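Long-range contacts in inactive dihydroorotase-like domain (Chaetomium thermophilum, PDB 5NNL), which is of the inactive dihydroorotase-like type, with an alpha/beta barrel consistent with the amidohydrolase superfamily: residues T21-Q32 with V61-C72; F74-S82 with V95-S106. All coordinates share one frame; numbering follows the deposited sequence.

Interaction 1. Residues T21-Q32 with V61-C72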
loop_
_atom_site.group_PDB
_atom_site.type_symbol
_atom_site.label_atom_id
_atom_site.label_comp_id
_atom_site.label_asym_id
_atom_site.label_seq_id
_atom_site.Cartn_x
_atom_site.Cartn_y
_atom_site.Cartn_z
ATOM N N THR A 21 -6.526 17.662 3.459
ATOM C CA THR A 21 -6.736 19.031 3.011
ATOM C C THR A 21 -8.205 19.245 2.673
ATOM O O THR A 21 -8.852 18.385 2.068
ATOM C CB THR A 21 -5.871 19.342 1.789
ATOM O OG1 THR A 21 -4.488 19.185 2.125
ATOM C CG2 THR A 21 -6.112 20.771 1.297
ATOM N N ARG A 22 -8.728 20.401 3.070
ATOM C CA ARG A 22 -10.117 20.736 2.792
ATOM C C ARG A 22 -10.350 20.834 1.289
ATOM O O ARG A 22 -9.611 21.521 0.577
ATOM C CB ARG A 22 -10.476 22.058 3.472
ATOM C CG ARG A 22 -11.925 22.506 3.297
ATOM C CD ARG A 22 -12.055 24.001 3.559
ATOM N NE ARG A 22 -11.454 24.792 2.483
ATOM C CZ ARG A 22 -12.118 25.580 1.637
ATOM N NH1 ARG A 22 -13.435 25.729 1.722
ATOM N NH2 ARG A 22 -11.454 26.240 0.697
ATOM N N ASP A 23 -11.382 20.139 0.809
ATOM C CA ASP A 23 -11.801 20.227 -0.592
ATOM C C ASP A 23 -10.664 19.870 -1.542
ATOM O O ASP A 23 -10.430 20.550 -2.543
ATOM C CB ASP A 23 -12.345 21.617 -0.907
ATOM C CG ASP A 23 -13.605 21.923 -0.142
ATOM O OD1 ASP A 23 -14.447 21.008 -0.020
ATOM O OD2 ASP A 23 -13.748 23.060 0.350
ATOM N N SER A 24 -9.951 18.795 -1.233
ATOM C CA SER A 24 -8.841 18.362 -2.065
ATOM C C SER A 24 -9.296 17.284 -3.038
ATOM O O SER A 24 -9.990 16.338 -2.653
ATOM C CB SER A 24 -7.695 17.835 -1.209
ATOM O OG SER A 24 -6.564 17.588 -2.023
ATOM N N GLU A 25 -8.892 17.432 -4.299
ATOM C CA GLU A 25 -9.195 16.444 -5.325
ATOM C C GLU A 25 -8.276 15.230 -5.263
ATOM O O GLU A 25 -8.495 14.274 -6.015
ATOM C CB GLU A 25 -9.095 17.092 -6.709
ATOM C CG GLU A 25 -10.296 16.847 -7.619
ATOM C CD GLU A 25 -10.466 17.937 -8.664
ATOM O OE1 GLU A 25 -9.995 19.070 -8.427
ATOM O OE2 GLU A 25 -11.068 17.663 -9.724
ATOM N N ASP A 26 -7.267 15.245 -4.386
ATOM C CA ASP A 26 -6.244 14.202 -4.373
ATOM C C ASP A 26 -6.846 12.805 -4.253
ATOM O O ASP A 26 -6.519 11.911 -5.039
ATOM C CB ASP A 26 -5.260 14.456 -3.228
ATOM C CG ASP A 26 -4.313 15.610 -3.509
ATOM O OD1 ASP A 26 -4.494 16.303 -4.534
ATOM O OD2 ASP A 26 -3.380 15.818 -2.702
ATOM N N LEU A 27 -7.709 12.589 -3.259
ATOM C CA LEU A 27 -8.264 11.254 -3.054
ATOM C C LEU A 27 -8.963 10.755 -4.314
ATOM O O LEU A 27 -8.709 9.636 -4.778
ATOM C CB LEU A 27 -9.224 11.248 -1.863
ATOM C CG LEU A 27 -9.920 9.909 -1.588
ATOM C CD1 LEU A 27 -8.919 8.768 -1.461
ATOM C CD2 LEU A 27 -10.771 9.998 -0.337
ATOM N N GLN A 28 -9.849 11.576 -4.887
ATOM C CA GLN A 28 -10.526 11.191 -6.124
ATOM C C GLN A 28 -9.525 10.795 -7.200
ATOM O O GLN A 28 -9.628 9.718 -7.796
ATOM C CB GLN A 28 -11.406 12.335 -6.636
ATOM C CG GLN A 28 -11.854 12.145 -8.094
ATOM C CD GLN A 28 -12.883 13.162 -8.542
ATOM O OE1 GLN A 28 -12.582 14.055 -9.334
ATOM N NE2 GLN A 28 -14.109 13.020 -8.051
ATOM N N ARG A 29 -8.554 11.667 -7.471
ATOM C CA ARG A 29 -7.624 11.410 -8.564
ATOM C C ARG A 29 -6.827 10.133 -8.326
ATOM O O ARG A 29 -6.525 9.397 -9.272
ATOM C CB ARG A 29 -6.688 12.600 -8.762
ATOM C CG ARG A 29 -5.640 12.355 -9.832
ATOM C CD ARG A 29 -5.286 13.621 -10.584
ATOM N NE ARG A 29 -4.022 13.481 -11.302
ATOM C CZ ARG A 29 -3.317 14.500 -11.784
ATOM N NH1 ARG A 29 -3.741 15.746 -11.622
ATOM N NH2 ARG A 29 -2.178 14.273 -12.425
ATOM N N VAL A 30 -6.480 9.848 -7.068
ATOM C CA VAL A 30 -5.762 8.610 -6.770
ATOM C C VAL A 30 -6.626 7.405 -7.115
ATOM O O VAL A 30 -6.129 6.393 -7.621
ATOM C CB VAL A 30 -5.311 8.588 -5.297
ATOM C CG1 VAL A 30 -4.807 7.199 -4.891
ATOM C CG2 VAL A 30 -4.221 9.613 -5.079
ATOM N N THR A 31 -7.933 7.487 -6.846
ATOM C CA THR A 31 -8.818 6.385 -7.209
ATOM C C THR A 31 -8.951 6.252 -8.721
ATOM O O THR A 31 -9.202 5.149 -9.220
ATOM C CB THR A 31 -10.198 6.567 -6.571
ATOM O OG1 THR A 31 -10.827 7.750 -7.083
ATOM C CG2 THR A 31 -10.077 6.659 -5.061
ATOM N N GLN A 32 -8.786 7.351 -9.465
ATOM C CA GLN A 32 -8.796 7.276 -10.925
ATOM C C GLN A 32 -7.604 6.480 -11.431
ATOM O O GLN A 32 -7.758 5.504 -12.175
ATOM C CB GLN A 32 -8.767 8.679 -11.540
ATOM C CG GLN A 32 -9.969 9.552 -11.250
ATOM C CD GLN A 32 -9.827 10.943 -11.854
ATOM O OE1 GLN A 32 -9.054 11.150 -12.793
ATOM N NE2 GLN A 32 -10.574 11.903 -11.319
ATOM N N VAL A 61 -12.614 15.210 7.531
ATOM C CA VAL A 61 -12.103 15.903 6.352
ATOM C C VAL A 61 -11.789 14.898 5.252
ATOM O O VAL A 61 -12.142 15.100 4.084
ATOM C CB VAL A 61 -10.869 16.751 6.713
ATOM C CG1 VAL A 61 -10.344 17.486 5.485
ATOM C CG2 VAL A 61 -11.207 17.746 7.819
ATOM N N ALA A 62 -11.125 13.796 5.609
ATOM C CA ALA A 62 -10.856 12.748 4.631
ATOM C C ALA A 62 -12.155 12.185 4.070
ATOM O O ALA A 62 -12.266 11.943 2.862
ATOM C CB ALA A 62 -10.021 11.638 5.270
ATOM N N GLN A 63 -13.155 11.985 4.932
ATOM C CA GLN A 63 -14.427 11.433 4.480
ATOM C C GLN A 63 -15.133 12.384 3.523
ATOM O O GLN A 63 -15.692 11.955 2.507
ATOM C CB GLN A 63 -15.316 11.124 5.685
ATOM C CG GLN A 63 -14.832 9.951 6.520
ATOM C CD GLN A 63 -15.585 9.803 7.828
ATOM O OE1 GLN A 63 -16.064 10.784 8.399
ATOM N NE2 GLN A 63 -15.692 8.571 8.308
ATOM N N GLN A 64 -15.119 13.685 3.830
ATOM C CA GLN A 64 -15.743 14.658 2.940
ATOM C C GLN A 64 -15.096 14.636 1.561
ATOM O O GLN A 64 -15.788 14.731 0.540
ATOM C CB GLN A 64 -15.658 16.062 3.543
ATOM C CG GLN A 64 -17.012 16.689 3.845
ATOM C CD GLN A 64 -17.810 15.901 4.869
ATOM O OE1 GLN A 64 -18.992 15.620 4.669
ATOM N NE2 GLN A 64 -17.165 15.547 5.978
ATOM N N ASN A 65 -13.768 14.509 1.509
ATOM C CA ASN A 65 -13.065 14.498 0.232
ATOM C C ASN A 65 -13.451 13.315 -0.648
ATOM O O ASN A 65 -13.104 13.310 -1.833
ATOM C CB ASN A 65 -11.558 14.505 0.475
ATOM C CG ASN A 65 -11.052 15.863 0.912
ATOM O OD1 ASN A 65 -11.554 16.894 0.465
ATOM N ND2 ASN A 65 -10.059 15.873 1.793
ATOM N N SER A 66 -14.151 12.320 -0.105
ATOM C CA SER A 66 -14.662 11.210 -0.897
ATOM C C SER A 66 -16.063 11.462 -1.437
ATOM O O SER A 66 -16.521 10.710 -2.305
ATOM C CB SER A 66 -14.688 9.929 -0.061
ATOM O OG SER A 66 -15.802 9.924 0.818
ATOM N N LYS A 67 -16.749 12.499 -0.951
ATOM C CA LYS A 67 -18.152 12.692 -1.296
ATOM C C LYS A 67 -18.326 13.144 -2.738
ATOM O O LYS A 67 -19.375 12.888 -3.340
ATOM C CB LYS A 67 -18.784 13.699 -0.333
ATOM C CG LYS A 67 -18.848 13.203 1.102
ATOM C CD LYS A 67 -19.854 12.060 1.269
ATOM C CE LYS A 67 -19.414 11.036 2.308
ATOM N NZ LYS A 67 -20.420 10.872 3.395
ATOM N N ARG A 68 -17.326 13.814 -3.310
ATOM C CA ARG A 68 -17.362 14.173 -4.726
ATOM C C ARG A 68 -17.271 12.965 -5.652
ATOM O O ARG A 68 -17.265 13.157 -6.875
ATOM C CB ARG A 68 -16.234 15.157 -5.066
ATOM C CG ARG A 68 -14.953 14.970 -4.266
ATOM C CD ARG A 68 -13.693 15.111 -5.110
ATOM N NE ARG A 68 -13.435 16.465 -5.594
ATOM C CZ ARG A 68 -13.123 17.500 -4.820
ATOM N NH1 ARG A 68 -13.054 17.365 -3.500
ATOM N NH2 ARG A 68 -12.891 18.683 -5.368
ATOM N N GLY A 69 -17.194 11.745 -5.120
ATOM C CA GLY A 69 -17.197 10.551 -5.946
ATOM C C GLY A 69 -15.823 9.949 -6.159
ATOM O O GLY A 69 -14.864 10.664 -6.468
ATOM N N VAL A 70 -15.717 8.630 -6.004
ATOM C CA VAL A 70 -14.469 7.913 -6.224
ATOM C C VAL A 70 -14.696 6.851 -7.291
ATOM O O VAL A 70 -15.825 6.439 -7.567
ATOM C CB VAL A 70 -13.918 7.275 -4.934
ATOM C CG1 VAL A 70 -13.304 8.336 -4.049
ATOM C CG2 VAL A 70 -15.009 6.514 -4.192
ATOM N N TYR A 71 -13.593 6.405 -7.888
ATOM C CA TYR A 71 -13.636 5.503 -9.029
ATOM C C TYR A 71 -13.143 4.102 -8.704
ATOM O O TYR A 71 -13.082 3.257 -9.602
ATOM C CB TYR A 71 -12.828 6.101 -10.182
ATOM C CG TYR A 71 -13.449 7.381 -10.683
ATOM C CD1 TYR A 71 -14.546 7.353 -11.541
ATOM C CD2 TYR A 71 -12.967 8.616 -10.273
ATOM C CE1 TYR A 71 -15.129 8.521 -11.994
ATOM C CE2 TYR A 71 -13.543 9.791 -10.721
ATOM C CZ TYR A 71 -14.627 9.737 -11.579
ATOM O OH TYR A 71 -15.209 10.897 -12.036
ATOM N N CYS A 72 -12.787 3.841 -7.451
ATOM C CA CYS A 72 -12.600 2.494 -6.943
ATOM C C CYS A 72 -13.117 2.481 -5.510
ATOM O O CYS A 72 -13.411 3.529 -4.931
ATOM C CB CYS A 72 -11.129 2.054 -7.026
ATOM S SG CYS A 72 -9.990 2.976 -5.968
#
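The methylenes of Gln-28 overlap the bent chain of Arg-68, the two crossing at about a right angle with Gln-28 CB 3.9 Å from Arg-68 CD. With CG turned opposite the backbone N (chi1 165°) and the rest extended, the Gln-28 carboxamide leaves helix 26-32 and meets the type I turn Ser-66 to Gly-69. Its NE2 donates to Gly-69 O at 2.9 Å, nearly straight, and because that oxygen lies close to the amide plane the bond fixes the rotation of the group. Gly-69 has a positive phi of 101°, where a CB would press on the preceding carbonyl oxygen. Arg-68, long and flexible enough for an exposed edge, lays one guanidinium face over Glu-25 CA.

Asn-65 suits its buried place because one amide serves both ends of the type II turn Thr-21 to Ser-24: ND2 donates to Thr-21 O at 2.8 Å, and OD1 accepts from Ser-24 N at 3.0 Å, the donor sitting above the carbonyl plane. ND2 also hydrogen-bonds to Leu-19 O.

Further on, Tyr-71 N donates to Thr-31 OG1 at 3.2 Å, while Thr-31 CB packs 3.6 Å from Cys-72 SG. The Tyr-71 ring has Gln-28 CG at its edge, and Gln-32 runs alongside it, Gln-32 CG 3.3 Å from Tyr-71 CD2; Phe-326 meets it edge-to-face. Buried Leu-27 places CD2 3.9 Å from Ser-66 CB and also touches Ile-44 of strand 39-44. The approach to one helix is pinned to the end of the next, whose following loop runs along the first helix, as in the outer layer of an alpha/beta barrel.

Interaction 2. Residues F74-S82 with V95-S106; sequences FNLSITATS and VGSLFIPFNHLS
Ile-78 and Thr-79 pair in parallel with Leu-98 and Phe-99, two neighbouring strands of the alpha/beta barrel joined by a beta-alpha-beta crossover through helix 85-89. The buried strand part is tightly knit. Phe-99 N donates to Ile-78 O at 2.8 Å and Ala-80 N to Phe-99 O at 2.7 Å, whereas the bond from Ile-78 N to Ser-97 O is weak. Ser-97 O has a second donor, Ser-77 OG, which approaches from above the carbonyl plane. Ser-77 OG and Ser-97 OG lie 2.6 Å apart; small and polar, the two serines fit between the strands, and Arg-43 NE also hydrogen-bonds to Ser-97 OG. A water links Ser-97 OG to Leu-76 O, an oxygen that accepts from Gly-96 N as well. The missing side chain of Gly-96 matters, for a CB there would collide with Asn-75 CG.

Apolar branches pack on the face bearing Ile-78 and Leu-98. With CG opposite the backbone N (chi1 171°), Leu-98 brings CD1 3.9 Å from Ile-78 CG2 and 4.1 Å from Ala-80 CB, the two longer chains crossing at a slant. Val-95 CG2 adds to this patch from the other side of Ile-78 CG2.

Beyond Ala-80 the contact is looser and partly open to solvent. Ser-82 and Ser-106 meet through their CB atoms, and Leu-105 covers the backbone of Thr-81 with CD2; Thr-81 and Ser-106 turn their hydroxyls to Asn-84 and Asn-108. Where the two regions join, Thr-79 separates its branches: OG1 bonds to Ile-53 O, and CG2 forms a CH-pi contact over one face of His-104, 4.0 Å from the ring centroid and 27° off its normal.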
loop_
_atom_site.group_PDB
_atom_site.type_symbol
_atom_site.label_atom_id
_atom_site.label_comp_id
_atom_site.label_asym_id
_atom_site.label_seq_id
_atom_site.Cartn_x
_atom_site.Cartn_y
_atom_site.Cartn_z
ATOM N N PHE A 74 -12.621 1.818 -1.419
ATOM C CA PHE A 74 -11.505 2.185 -0.563
ATOM C C PHE A 74 -11.888 2.032 0.900
ATOM O O PHE A 74 -13.066 1.994 1.264
ATOM C CB PHE A 74 -11.032 3.618 -0.847
ATOM C CG PHE A 74 -11.960 4.681 -0.338
ATOM C CD1 PHE A 74 -13.043 5.100 -1.097
ATOM C CD2 PHE A 74 -11.743 5.272 0.897
ATOM C CE1 PHE A 74 -13.896 6.082 -0.630
ATOM C CE2 PHE A 74 -12.590 6.253 1.367
ATOM C CZ PHE A 74 -13.667 6.659 0.604
ATOM N N ASN A 75 -10.854 1.919 1.727
ATOM C CA ASN A 75 -10.957 1.942 3.175
ATOM C C ASN A 75 -10.078 3.069 3.690
ATOM O O ASN A 75 -8.986 3.303 3.161
ATOM C CB ASN A 75 -10.498 0.612 3.787
ATOM C CG ASN A 75 -11.640 -0.200 4.363
ATOM O OD1 ASN A 75 -12.529 0.336 5.026
ATOM N ND2 ASN A 75 -11.614 -1.507 4.118
ATOM N N LEU A 76 -10.557 3.780 4.702
ATOM C CA LEU A 76 -9.702 4.714 5.411
ATOM C C LEU A 76 -8.983 3.990 6.545
ATOM O O LEU A 76 -9.274 2.837 6.874
ATOM C CB LEU A 76 -10.505 5.899 5.952
ATOM C CG LEU A 76 -11.002 6.919 4.923
ATOM C CD1 LEU A 76 -11.873 7.972 5.594
ATOM C CD2 LEU A 76 -9.839 7.585 4.201
ATOM N N SER A 77 -8.017 4.685 7.131
ATOM C CA SER A 77 -7.254 4.164 8.251
ATOM C C SER A 77 -6.932 5.341 9.157
ATOM O O SER A 77 -7.173 6.498 8.804
ATOM C CB SER A 77 -5.987 3.444 7.772
ATOM O OG SER A 77 -5.303 2.807 8.839
ATOM N N ILE A 78 -6.384 5.045 10.332
ATOM C CA ILE A 78 -6.113 6.076 11.327
ATOM C C ILE A 78 -4.749 5.837 11.960
ATOM O O ILE A 78 -4.359 4.693 12.213
ATOM C CB ILE A 78 -7.219 6.121 12.399
ATOM C CG1 ILE A 78 -6.975 7.287 13.350
ATOM C CG2 ILE A 78 -7.303 4.792 13.156
ATOM C CD1 ILE A 78 -8.267 7.888 13.902
ATOM N N THR A 79 -4.038 6.931 12.229
ATOM C CA THR A 79 -2.690 6.893 12.776
ATOM C C THR A 79 -2.709 6.931 14.297
ATOM O O THR A 79 -3.453 7.707 14.905
ATOM C CB THR A 79 -1.878 8.085 12.269
ATOM O OG1 THR A 79 -2.156 8.297 10.882
ATOM C CG2 THR A 79 -0.392 7.853 12.458
ATOM N N ALA A 80 -1.863 6.109 14.904
ATOM C CA ALA A 80 -1.693 6.133 16.344
ATOM C C ALA A 80 -0.725 7.240 16.743
ATOM O O ALA A 80 0.210 7.576 16.011
ATOM C CB ALA A 80 -1.178 4.783 16.846
ATOM N N THR A 81 -0.962 7.805 17.923
ATOM C CA THR A 81 -0.077 8.801 18.511
ATOM C C THR A 81 0.078 8.461 19.986
ATOM O O THR A 81 -0.348 7.395 20.445
ATOM C CB THR A 81 -0.602 10.232 18.308
ATOM O OG1 THR A 81 -1.769 10.444 19.114
ATOM C CG2 THR A 81 -0.931 10.499 16.844
ATOM N N SER A 82 0.689 9.385 20.732
ATOM C CA SER A 82 0.989 9.145 22.141
ATOM C C SER A 82 -0.275 9.138 22.998
ATOM O O SER A 82 -0.378 8.357 23.953
ATOM C CB SER A 82 1.967 10.207 22.647
ATOM O OG SER A 82 1.979 11.351 21.812
ATOM N N VAL A 95 -13.123 3.084 10.103
ATOM C CA VAL A 95 -11.878 2.812 9.398
ATOM C C VAL A 95 -11.676 1.301 9.344
ATOM O O VAL A 95 -12.371 0.534 10.009
ATOM C CB VAL A 95 -10.665 3.509 10.048
ATOM C CG1 VAL A 95 -10.781 5.022 9.900
ATOM C CG2 VAL A 95 -10.535 3.117 11.514
ATOM N N GLY A 96 -10.713 0.881 8.529
ATOM C CA GLY A 96 -10.469 -0.531 8.320
ATOM C C GLY A 96 -9.186 -1.037 8.950
ATOM O O GLY A 96 -8.886 -2.233 8.862
ATOM N N SER A 97 -8.420 -0.154 9.587
ATOM C CA SER A 97 -7.122 -0.554 10.117
ATOM C C SER A 97 -6.547 0.560 10.980
ATOM O O SER A 97 -6.884 1.735 10.817
ATOM C CB SER A 97 -6.144 -0.877 8.991
ATOM O OG SER A 97 -5.813 0.307 8.289
ATOM N N LEU A 98 -5.640 0.171 11.873
ATOM C CA LEU A 98 -4.881 1.107 12.692
ATOM C C LEU A 98 -3.423 1.096 12.258
ATOM O O LEU A 98 -2.794 0.034 12.207
ATOM C CB LEU A 98 -4.983 0.749 14.176
ATOM C CG LEU A 98 -4.060 1.525 15.123
ATOM C CD1 LEU A 98 -4.371 3.008 15.055
ATOM C CD2 LEU A 98 -4.192 1.013 16.550
ATOM N N PHE A 99 -2.889 2.277 11.960
ATOM C CA PHE A 99 -1.491 2.436 11.590
ATOM C C PHE A 99 -0.699 2.968 12.781
ATOM O O PHE A 99 -1.042 4.018 13.338
ATOM C CB PHE A 99 -1.353 3.380 10.395
ATOM C CG PHE A 99 0.065 3.590 9.951
ATOM C CD1 PHE A 99 0.834 2.524 9.509
ATOM C CD2 PHE A 99 0.629 4.854 9.967
ATOM C CE1 PHE A 99 2.140 2.719 9.096
ATOM C CE2 PHE A 99 1.933 5.052 9.556
ATOM C CZ PHE A 99 2.690 3.984 9.121
ATOM N N ILE A 100 0.347 2.252 13.155
ATOM C CA ILE A 100 1.195 2.617 14.290
ATOM C C ILE A 100 2.592 2.907 13.773
ATOM O O ILE A 100 3.406 1.997 13.592
ATOM C CB ILE A 100 1.223 1.506 15.354
ATOM C CG1 ILE A 100 -0.195 1.177 15.819
ATOM C CG2 ILE A 100 2.086 1.951 16.533
ATOM C CD1 ILE A 100 -0.274 0.076 16.855
ATOM N N PRO A 101 2.927 4.173 13.532
ATOM C CA PRO A 101 4.323 4.544 13.322
ATOM C C PRO A 101 4.974 4.931 14.640
ATOM O O PRO A 101 4.328 5.431 15.562
ATOM C CB PRO A 101 4.211 5.748 12.381
ATOM C CG PRO A 101 2.934 6.439 12.861
ATOM C CD PRO A 101 2.036 5.347 13.434
ATOM N N PHE A 102 6.280 4.690 14.729
ATOM C CA PHE A 102 6.997 4.974 15.966
ATOM C C PHE A 102 7.585 6.381 16.016
ATOM O O PHE A 102 8.007 6.819 17.093
ATOM C CB PHE A 102 8.106 3.945 16.177
ATOM C CG PHE A 102 7.648 2.707 16.890
ATOM C CD1 PHE A 102 7.992 2.491 18.211
ATOM C CD2 PHE A 102 6.865 1.767 16.243
ATOM C CE1 PHE A 102 7.577 1.357 18.873
ATOM C CE2 PHE A 102 6.442 0.628 16.899
ATOM C CZ PHE A 102 6.800 0.421 18.218
ATOM N N ASN A 103 7.614 7.100 14.893
ATOM C CA ASN A 103 8.077 8.483 14.891
ATOM C C ASN A 103 7.014 9.459 15.384
ATOM O O ASN A 103 7.341 10.615 15.669
ATOM C CB ASN A 103 8.539 8.881 13.481
ATOM C CG ASN A 103 7.441 8.738 12.442
ATOM O OD1 ASN A 103 6.411 8.120 12.700
ATOM N ND2 ASN A 103 7.659 9.302 11.259
ATOM N N HIS A 104 5.756 9.024 15.491
ATOM C CA HIS A 104 4.692 9.859 16.038
ATOM C C HIS A 104 4.667 9.869 17.561
ATOM O O HIS A 104 3.908 10.651 18.143
ATOM C CB HIS A 104 3.321 9.382 15.538
ATOM C CG HIS A 104 2.955 9.891 14.179
ATOM N ND1 HIS A 104 3.776 9.748 13.081
ATOM C CD2 HIS A 104 1.846 10.531 13.738
ATOM C CE1 HIS A 104 3.192 10.286 12.024
ATOM N NE2 HIS A 104 2.020 10.767 12.396
ATOM N N LEU A 105 5.466 9.032 18.213
ATOM C CA LEU A 105 5.304 8.759 19.631
ATOM C C LEU A 105 6.222 9.637 20.473
ATOM O O LEU A 105 7.249 10.142 20.009
ATOM C CB LEU A 105 5.566 7.278 19.914
ATOM C CG LEU A 105 4.735 6.323 19.051
ATOM C CD1 LEU A 105 4.948 4.881 19.477
ATOM C CD2 LEU A 105 3.258 6.672 19.103
ATOM N N SER A 106 5.828 9.813 21.729
ATOM C CA SER A 106 6.531 10.696 22.644
ATOM C C SER A 106 7.803 10.044 23.176
ATOM O O SER A 106 7.891 8.821 23.321
ATOM C CB SER A 106 5.621 11.073 23.816
ATOM O OG SER A 106 6.328 11.801 24.802
HETATM O O HOH W 1 -7.799 0.367 6.599
#

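How the interactions relate
Both segments of interaction 1 precede those of interaction 2 in the chain; the centres lie about 19 Å apart. The first joins the start of helix 26-37, and the turn leading into it, to the end of helix 56-64 and the loop beyond, on the outside of the barrel; the second joins strand 73-79 to strand 98-100 in its wall. Strand 73-79 is the next regular element after helix 56-64, and here the two contacts meet: Ser-66 CB packs 3.5 Å from Phe-74 CZ, and Gln-63 CG 3.7 Å from Leu-76 CD1. The end of the helix thus packs on the strand that follows it, and the two contacts cover neighbouring parts of the barrel, one in its outer layer and one in its wall.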